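Local coordinates for DUF3209 family protein (Thermus thermophilus, PDB 2EHW) that is of unknown function but folds as an all-helical protein in which a compact group of shorter helices packs against one end of an extended C-terminal helix, at residues His4-Leu16 and Leu44-Leu57. Numbering follows the deposited sequence.
Sequences HELSALRIAIGEL and LAEAKTLPALEEAL
Lys-48 NZ stands beside the stem of Glu-15, 3.1 Å from Glu-15 CG, well off the carboxylate plane and beyond CG rather than over the flat group. Lys-48 NZ and Glu-15 OE1 are 4.4 Å apart, beyond a salt bridge, so any attraction is probably modest; OE1 makes a salt bridge with Arg-28 of helix 25-31. Bends at its second and third torsions fold the lysine chain back toward the helix that its CB leaves behind. Further in, peptide groups and small residues let the backbones come close. Ala-8 O accepts a CA-H...O contact from Ala-45 CA at 3.5 Å, and the methyl of Ala-12 sits 3.4 Å from Leu-44 O, while Ile-11 CG2 touches both the carbonyl oxygen and the methyl of Ala-45. The arrangement is an antiparallel helix pair, 4-16 against 50-57 at 175°, with axes 11.4 Å apart; the end of helix 39-46 and the following turn lie along one side of the pair, and Thr-49 OG1 accepts from Ala-52 N, capping the start of helix 50-57. Within this all-helical fold the Leu-44 side chain reaches in between, its CG anti to the backbone N (chi1 180°), and brings CD2 to 3.8 Å from Ala-8 CB and close to Glu-5 O. Replacing Leu-44 with an alanine would probably open a gap beside Ala-8 and the Glu-5 backbone in this buried layer. Leu-53 bridges the helices directly: its CD1 presses on Ala-12 CB at 3.4 Å, a tight carbon contact, while CD2 meets Ile-13 CD1 at 3.8 Å, the two side chains crossing at about a right angle. Toward the other end, Leu-9 and Leu-57 touch through their CD2 methyls, and Leu-57 also packs on Val-84 of the long helix 75-115.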
loop_
_atom_site.group_PDB
_atom_site.type_symbol
_atom_site.label_atom_id
_atom_site.label_comp_id
_atom_site.label_asym_id
_atom_site.label_seq_id
_atom_site.Cartn_x
_atom_site.Cartn_y
_atom_site.Cartn_z
ATOM N N HIS A 4 -7.041 1.172 -10.568
ATOM C CA HIS A 4 -7.540 0.264 -9.544
ATOM C C HIS A 4 -6.503 0.030 -8.455
ATOM O O HIS A 4 -6.849 -0.213 -7.302
ATOM C CB HIS A 4 -7.943 -1.058 -10.192
ATOM C CG HIS A 4 -9.060 -0.916 -11.176
ATOM N ND1 HIS A 4 -9.116 -1.631 -12.353
ATOM C CD2 HIS A 4 -10.163 -0.132 -11.159
ATOM C CE1 HIS A 4 -10.205 -1.293 -13.020
ATOM N NE2 HIS A 4 -10.859 -0.385 -12.317
ATOM N N GLU A 5 -5.230 0.111 -8.830
ATOM C CA GLU A 5 -4.139 -0.085 -7.885
ATOM C C GLU A 5 -4.072 1.085 -6.905
ATOM O O GLU A 5 -3.835 0.902 -5.710
ATOM C CB GLU A 5 -2.799 -0.194 -8.623
ATOM C CG GLU A 5 -2.569 -1.471 -9.413
ATOM C CD GLU A 5 -3.312 -1.523 -10.744
ATOM O OE1 GLU A 5 -3.822 -0.478 -11.218
ATOM O OE2 GLU A 5 -3.361 -2.632 -11.323
ATOM N N LEU A 6 -4.264 2.293 -7.420
ATOM C CA LEU A 6 -4.225 3.477 -6.578
ATOM C C LEU A 6 -5.415 3.489 -5.620
ATOM O O LEU A 6 -5.264 3.819 -4.450
ATOM C CB LEU A 6 -4.217 4.745 -7.441
ATOM C CG LEU A 6 -2.976 4.952 -8.318
ATOM C CD1 LEU A 6 -3.036 6.331 -8.956
ATOM C CD2 LEU A 6 -1.705 4.827 -7.475
ATOM N N SER A 7 -6.594 3.119 -6.113
ATOM C CA SER A 7 -7.789 3.074 -5.271
ATOM C C SER A 7 -7.607 2.093 -4.115
ATOM O O SER A 7 -7.703 2.471 -2.943
ATOM C CB SER A 7 -9.015 2.651 -6.091
ATOM O OG SER A 7 -9.404 3.661 -7.005
ATOM N N ALA A 8 -7.346 0.833 -4.453
ATOM C CA ALA A 8 -7.160 -0.217 -3.458
ATOM C C ALA A 8 -6.176 0.239 -2.400
ATOM O O ALA A 8 -6.395 0.053 -1.207
ATOM C CB ALA A 8 -6.654 -1.500 -4.133
ATOM N N LEU A 9 -5.089 0.847 -2.848
ATOM C CA LEU A 9 -4.063 1.332 -1.942
ATOM C C LEU A 9 -4.602 2.469 -1.087
ATOM O O LEU A 9 -4.299 2.552 0.101
ATOM C CB LEU A 9 -2.847 1.806 -2.738
ATOM C CG LEU A 9 -1.677 2.412 -1.971
ATOM C CD1 LEU A 9 -1.300 1.527 -0.795
ATOM C CD2 LEU A 9 -0.494 2.567 -2.928
ATOM N N ARG A 10 -5.410 3.342 -1.681
ATOM C CA ARG A 10 -5.949 4.441 -0.901
ATOM C C ARG A 10 -6.890 3.893 0.173
ATOM O O ARG A 10 -6.970 4.418 1.285
ATOM C CB ARG A 10 -6.696 5.443 -1.785
ATOM C CG ARG A 10 -6.905 6.753 -1.047
ATOM C CD ARG A 10 -7.584 7.841 -1.841
ATOM N NE ARG A 10 -7.988 8.914 -0.927
ATOM C CZ ARG A 10 -8.607 10.028 -1.294
ATOM N NH1 ARG A 10 -8.934 10.937 -0.389
ATOM N NH2 ARG A 10 -8.900 10.235 -2.567
ATOM N N ILE A 11 -7.600 2.824 -0.160
ATOM C CA ILE A 11 -8.517 2.219 0.794
ATOM C C ILE A 11 -7.776 1.695 2.019
ATOM O O ILE A 11 -8.147 2.002 3.149
ATOM C CB ILE A 11 -9.314 1.073 0.133
ATOM C CG1 ILE A 11 -10.299 1.672 -0.871
ATOM C CG2 ILE A 11 -10.052 0.260 1.185
ATOM C CD1 ILE A 11 -11.088 0.646 -1.656
ATOM N N ALA A 12 -6.717 0.926 1.800
ATOM C CA ALA A 12 -5.961 0.359 2.916
ATOM C C ALA A 12 -5.386 1.455 3.812
ATOM O O ALA A 12 -5.428 1.360 5.037
ATOM C CB ALA A 12 -4.838 -0.540 2.393
ATOM N N ILE A 13 -4.831 2.493 3.202
ATOM C CA ILE A 13 -4.271 3.564 3.990
ATOM C C ILE A 13 -5.386 4.269 4.748
ATOM O O ILE A 13 -5.181 4.745 5.867
ATOM C CB ILE A 13 -3.538 4.571 3.108
ATOM C CG1 ILE A 13 -2.399 3.864 2.371
ATOM C CG2 ILE A 13 -2.976 5.703 3.971
ATOM C CD1 ILE A 13 -1.376 3.248 3.309
ATOM N N GLY A 14 -6.565 4.321 4.128
ATOM C CA GLY A 14 -7.717 4.954 4.743
ATOM C C GLY A 14 -8.158 4.195 5.980
ATOM O O GLY A 14 -8.405 4.790 7.030
ATOM N N GLU A 15 -8.255 2.876 5.858
ATOM C CA GLU A 15 -8.654 2.027 6.974
ATOM C C GLU A 15 -7.657 2.223 8.118
ATOM O O GLU A 15 -8.036 2.307 9.286
ATOM C CB GLU A 15 -8.651 0.565 6.539
ATOM C CG GLU A 15 -9.572 -0.328 7.345
ATOM C CD GLU A 15 -11.039 -0.097 7.006
ATOM O OE1 GLU A 15 -11.418 -0.316 5.838
ATOM O OE2 GLU A 15 -11.808 0.301 7.905
ATOM N N LEU A 16 -6.376 2.298 7.771
ATOM C CA LEU A 16 -5.318 2.498 8.753
ATOM C C LEU A 16 -5.460 3.855 9.463
ATOM O O LEU A 16 -4.997 4.030 10.599
ATOM C CB LEU A 16 -3.963 2.430 8.055
ATOM C CG LEU A 16 -2.732 2.565 8.941
ATOM C CD1 LEU A 16 -2.627 1.341 9.853
ATOM C CD2 LEU A 16 -1.493 2.676 8.063
ATOM N N LEU A 44 -5.028 -6.293 -1.248
ATOM C CA LEU A 44 -4.420 -4.977 -1.055
ATOM C C LEU A 44 -5.344 -4.041 -0.261
ATOM O O LEU A 44 -4.937 -3.461 0.744
ATOM C CB LEU A 44 -4.084 -4.350 -2.422
ATOM C CG LEU A 44 -3.435 -2.958 -2.468
ATOM C CD1 LEU A 44 -2.222 -2.915 -1.556
ATOM C CD2 LEU A 44 -3.041 -2.622 -3.903
ATOM N N ALA A 45 -6.591 -3.910 -0.710
ATOM C CA ALA A 45 -7.547 -3.038 -0.037
ATOM C C ALA A 45 -7.811 -3.415 1.420
ATOM O O ALA A 45 -8.104 -2.547 2.238
ATOM C CB ALA A 45 -8.871 -3.007 -0.811
ATOM N N GLU A 46 -7.688 -4.693 1.755
ATOM C CA GLU A 46 -7.966 -5.131 3.119
ATOM C C GLU A 46 -6.749 -5.449 3.981
ATOM O O GLU A 46 -6.886 -5.876 5.125
ATOM C CB GLU A 46 -8.925 -6.326 3.072
ATOM C CG GLU A 46 -10.262 -5.966 2.414
ATOM C CD GLU A 46 -11.092 -7.174 2.027
ATOM O OE1 GLU A 46 -10.511 -8.261 1.835
ATOM O OE2 GLU A 46 -12.329 -7.034 1.894
ATOM N N ALA A 47 -5.555 -5.226 3.448
ATOM C CA ALA A 47 -4.354 -5.492 4.222
ATOM C C ALA A 47 -4.461 -4.679 5.518
ATOM O O ALA A 47 -4.929 -3.533 5.501
ATOM C CB ALA A 47 -3.117 -5.086 3.430
ATOM N N LYS A 48 -4.042 -5.278 6.628
ATOM C CA LYS A 48 -4.107 -4.623 7.932
ATOM C C LYS A 48 -2.724 -4.274 8.484
ATOM O O LYS A 48 -2.610 -3.485 9.419
ATOM C CB LYS A 48 -4.826 -5.527 8.944
ATOM C CG LYS A 48 -6.188 -6.051 8.507
ATOM C CD LYS A 48 -7.281 -4.986 8.520
ATOM C CE LYS A 48 -7.089 -3.924 7.445
ATOM N NZ LYS A 48 -8.331 -3.114 7.223
ATOM N N THR A 49 -1.680 -4.868 7.915
ATOM C CA THR A 49 -0.314 -4.607 8.372
ATOM C C THR A 49 0.495 -4.062 7.204
ATOM O O THR A 49 0.179 -4.338 6.053
ATOM C CB THR A 49 0.375 -5.893 8.849
ATOM O OG1 THR A 49 0.657 -6.724 7.711
ATOM C CG2 THR A 49 -0.518 -6.646 9.819
ATOM N N LEU A 50 1.543 -3.304 7.501
ATOM C CA LEU A 50 2.368 -2.731 6.449
ATOM C C LEU A 50 2.975 -3.822 5.566
ATOM O O LEU A 50 2.877 -3.764 4.336
ATOM C CB LEU A 50 3.451 -1.845 7.068
ATOM C CG LEU A 50 2.861 -0.664 7.849
ATOM C CD1 LEU A 50 3.972 0.164 8.466
ATOM C CD2 LEU A 50 2.006 0.187 6.927
ATOM N N PRO A 51 3.581 -4.848 6.179
ATOM C CA PRO A 51 4.168 -5.909 5.352
ATOM C C PRO A 51 3.159 -6.484 4.361
ATOM O O PRO A 51 3.446 -6.612 3.166
ATOM C CB PRO A 51 4.616 -6.945 6.381
ATOM C CG PRO A 51 4.967 -6.097 7.576
ATOM C CD PRO A 51 3.820 -5.096 7.611
ATOM N N ALA A 52 1.979 -6.835 4.860
ATOM C CA ALA A 52 0.936 -7.392 4.002
ATOM C C ALA A 52 0.541 -6.372 2.948
ATOM O O ALA A 52 0.156 -6.723 1.834
ATOM C CB ALA A 52 -0.291 -7.784 4.832
ATOM N N LEU A 53 0.624 -5.096 3.302
ATOM C CA LEU A 53 0.262 -4.060 2.349
ATOM C C LEU A 53 1.274 -4.053 1.200
ATOM O O LEU A 53 0.898 -4.094 0.037
ATOM C CB LEU A 53 0.215 -2.704 3.048
ATOM C CG LEU A 53 -0.651 -1.636 2.383
ATOM C CD1 LEU A 53 -1.962 -2.245 1.896
ATOM C CD2 LEU A 53 -0.910 -0.523 3.381
ATOM N N GLU A 54 2.558 -4.021 1.538
ATOM C CA GLU A 54 3.604 -4.030 0.527
ATOM C C GLU A 54 3.528 -5.302 -0.319
ATOM O O GLU A 54 3.656 -5.244 -1.535
ATOM C CB GLU A 54 4.990 -3.937 1.178
ATOM C CG GLU A 54 5.099 -2.860 2.229
ATOM C CD GLU A 54 6.530 -2.437 2.500
ATOM O OE1 GLU A 54 7.386 -3.301 2.791
ATOM O OE2 GLU A 54 6.799 -1.219 2.425
ATOM N N GLU A 55 3.312 -6.446 0.321
ATOM C CA GLU A 55 3.231 -7.694 -0.423
ATOM C C GLU A 55 2.111 -7.641 -1.460
ATOM O O GLU A 55 2.341 -7.924 -2.633
ATOM C CB GLU A 55 3.022 -8.890 0.520
ATOM C CG GLU A 55 3.290 -10.254 -0.138
ATOM C CD GLU A 55 3.146 -11.426 0.828
ATOM O OE1 GLU A 55 2.020 -11.681 1.310
ATOM O OE2 GLU A 55 4.162 -12.095 1.118
ATOM N N ALA A 56 0.907 -7.268 -1.042
ATOM C CA ALA A 56 -0.201 -7.185 -1.987
ATOM C C ALA A 56 0.098 -6.187 -3.107
ATOM O O ALA A 56 -0.308 -6.387 -4.258
ATOM C CB ALA A 56 -1.484 -6.791 -1.272
ATOM N N LEU A 57 0.810 -5.113 -2.773
ATOM C CA LEU A 57 1.136 -4.101 -3.777
ATOM C C LEU A 57 2.094 -4.669 -4.822
ATOM O O LEU A 57 1.947 -4.396 -6.013
ATOM C CB LEU A 57 1.749 -2.863 -3.116
ATOM C CG LEU A 57 2.037 -1.669 -4.043
ATOM C CD1 LEU A 57 0.819 -1.366 -4.914
ATOM C CD2 LEU A 57 2.400 -0.452 -3.205
#